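Protein bicaudal C homolog 1 (Homo sapiens, PDB 6GY4) probably binds RNA through its KH domains, of which this structure holds the first, N-terminal one. Local coordinates at residues T42-P47 with P60-S65. Numbering follows the deposited sequence.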
loop_
_atom_site.group_PDB
_atom_site.type_symbol
_atom_site.label_atom_id
_atom_site.label_comp_id
_atom_site.label_asym_id
_atom_site.label_seq_id
_atom_site.Cartn_x
_atom_site.Cartn_y
_atom_site.Cartn_z
ATOM N N THR A 42 -7.227 4.467 -4.988
ATOM C CA THR A 42 -6.000 5.122 -4.562
ATOM C C THR A 42 -4.858 4.704 -5.478
ATOM O O THR A 42 -4.979 3.770 -6.275
ATOM C CB THR A 42 -5.663 4.786 -3.103
ATOM O OG1 THR A 42 -5.580 3.365 -2.946
ATOM C CG2 THR A 42 -6.737 5.322 -2.172
ATOM N N GLN A 43 -3.737 5.413 -5.355
ATOM C CA GLN A 43 -2.541 5.160 -6.147
ATOM C C GLN A 43 -1.384 4.867 -5.203
ATOM O O GLN A 43 -1.084 5.674 -4.319
ATOM C CB GLN A 43 -2.209 6.359 -7.042
ATOM C CG GLN A 43 -3.367 6.827 -7.909
ATOM C CD GLN A 43 -3.021 6.843 -9.385
ATOM O OE1 GLN A 43 -1.870 6.630 -9.767
ATOM N NE2 GLN A 43 -4.019 7.092 -10.224
ATOM N N ILE A 44 -0.742 3.717 -5.383
ATOM C CA ILE A 44 0.321 3.272 -4.489
ATOM C C ILE A 44 1.649 3.316 -5.232
ATOM O O ILE A 44 1.727 3.030 -6.433
ATOM C CB ILE A 44 0.043 1.860 -3.934
ATOM C CG1 ILE A 44 -1.328 1.816 -3.257
ATOM C CG2 ILE A 44 1.113 1.454 -2.936
ATOM C CD1 ILE A 44 -1.725 0.436 -2.793
ATOM N N ALA A 45 2.704 3.683 -4.506
ATOM C CA ALA A 45 4.041 3.780 -5.074
ATOM C C ALA A 45 5.051 3.346 -4.024
ATOM O O ALA A 45 4.907 3.684 -2.848
ATOM C CB ALA A 45 4.337 5.207 -5.547
ATOM N N TRP A 46 6.068 2.602 -4.451
ATOM C CA TRP A 46 7.082 2.067 -3.551
ATOM C C TRP A 46 8.450 2.182 -4.213
ATOM O O TRP A 46 8.549 2.093 -5.443
ATOM C CB TRP A 46 6.768 0.606 -3.165
ATOM C CG TRP A 46 6.607 -0.361 -4.299
ATOM C CD1 TRP A 46 7.600 -1.026 -4.958
ATOM C CD2 TRP A 46 5.373 -0.815 -4.872
ATOM N NE1 TRP A 46 7.064 -1.846 -5.921
ATOM C CE2 TRP A 46 5.698 -1.735 -5.889
ATOM C CE3 TRP A 46 4.027 -0.522 -4.633
ATOM C CZ2 TRP A 46 4.726 -2.365 -6.665
ATOM C CZ3 TRP A 46 3.063 -1.148 -5.404
ATOM C CH2 TRP A 46 3.418 -2.059 -6.408
ATOM N N PRO A 47 9.536 2.366 -3.418
ATOM C CA PRO A 47 10.880 2.821 -3.807
ATOM C C PRO A 47 11.154 2.963 -5.304
ATOM O O PRO A 47 12.176 3.547 -5.670
ATOM C CB PRO A 47 11.785 1.731 -3.210
ATOM C CG PRO A 47 10.948 1.088 -2.091
ATOM C CD PRO A 47 9.611 1.784 -2.070
ATOM N N PRO A 60 11.968 1.018 4.131
ATOM C CA PRO A 60 11.543 1.885 3.024
ATOM C C PRO A 60 10.151 2.465 3.227
ATOM O O PRO A 60 9.468 2.133 4.200
ATOM C CB PRO A 60 11.580 0.939 1.820
ATOM C CG PRO A 60 11.246 -0.389 2.408
ATOM C CD PRO A 60 11.853 -0.410 3.787
ATOM N N HIS A 61 9.720 3.324 2.308
ATOM C CA HIS A 61 8.422 3.976 2.370
ATOM C C HIS A 61 7.579 3.579 1.166
ATOM O O HIS A 61 8.109 3.276 0.095
ATOM C CB HIS A 61 8.568 5.502 2.405
ATOM C CG HIS A 61 9.275 6.013 3.619
ATOM N ND1 HIS A 61 8.642 6.170 4.833
ATOM C CD2 HIS A 61 10.559 6.398 3.811
ATOM C CE1 HIS A 61 9.505 6.631 5.721
ATOM N NE2 HIS A 61 10.675 6.779 5.126
ATOM N N ILE A 62 6.259 3.568 1.350
ATOM C CA ILE A 62 5.335 3.526 0.228
ATOM C C ILE A 62 4.481 4.784 0.293
ATOM O O ILE A 62 4.407 5.460 1.322
ATOM C CB ILE A 62 4.448 2.263 0.199
ATOM C CG1 ILE A 62 3.324 2.356 1.230
ATOM C CG2 ILE A 62 5.286 1.007 0.387
ATOM C CD1 ILE A 62 2.024 1.757 0.740
ATOM N N LYS A 63 3.832 5.095 -0.824
ATOM C CA LYS A 63 3.155 6.374 -0.996
ATOM C C LYS A 63 1.764 6.136 -1.564
ATOM O O LYS A 63 1.624 5.542 -2.638
ATOM C CB LYS A 63 3.975 7.288 -1.908
ATOM C CG LYS A 63 3.282 8.554 -2.356
ATOM C CD LYS A 63 4.311 9.545 -2.874
ATOM C CE LYS A 63 3.769 10.373 -4.022
ATOM N NZ LYS A 63 3.674 9.582 -5.279
ATOM N N VAL A 64 0.742 6.600 -0.846
ATOM C CA VAL A 64 -0.652 6.404 -1.227
ATOM C C VAL A 64 -1.283 7.768 -1.475
ATOM O O VAL A 64 -1.082 8.703 -0.691
ATOM C CB VAL A 64 -1.435 5.632 -0.149
ATOM C CG1 VAL A 64 -2.709 5.052 -0.740
ATOM C CG2 VAL A 64 -0.571 4.538 0.457
ATOM N N SER A 65 -2.054 7.873 -2.557
ATOM C CA SER A 65 -2.662 9.126 -2.974
ATOM C C SER A 65 -4.140 8.911 -3.262
ATOM O O SER A 65 -4.549 7.840 -3.722
ATOM C CB SER A 65 -1.972 9.692 -4.223
ATOM O OG SER A 65 -0.561 9.658 -4.084
#
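Gln43 and Ser65 join their backbones by two hydrogen bonds: Gln43 N gives to Ser65 O at 3.0 Å, and Ser65 N returns one to Gln43 O at 3.0 Å. Ala45 and Lys63 form the next such pair. Here Lys63 N reaches Ala45 O at 2.7 Å, while the return bond from Ala45 N to Lys63 O is bent to 130° and weak. Each of the four carbonyls also takes a CA-H...O contact, from Thr42, Val64, Ile44 or Ile62. Between the two pairs, Ile44 and Val64 are a non-hydrogen-bonded pair; Val64 instead turns its backbone bonds to Glu5 of strand 2-8. With chi1 -55° Ile44 holds CG2 anti to the backbone N, where it meets Ile62 CD1 at 3.8 Å, the two side chains side by side and both touching Ile78 of helix 68-81. The same CG2 sits at the edge of the Trp46 ring, in its plane, while Trp46 CB lies 3.9 Å from Ile62 CG2. Thr42 places CB against Val64 CG1 at 3.8 Å, while its OG1 is hydrogen-bonded to Thr40. Bonded to strands 43-45 and 2-8 along its two edges, strand 61-65 is central in the antiparallel three-stranded sheet, order 1-3-2, packed on helices as in a type I KH domain.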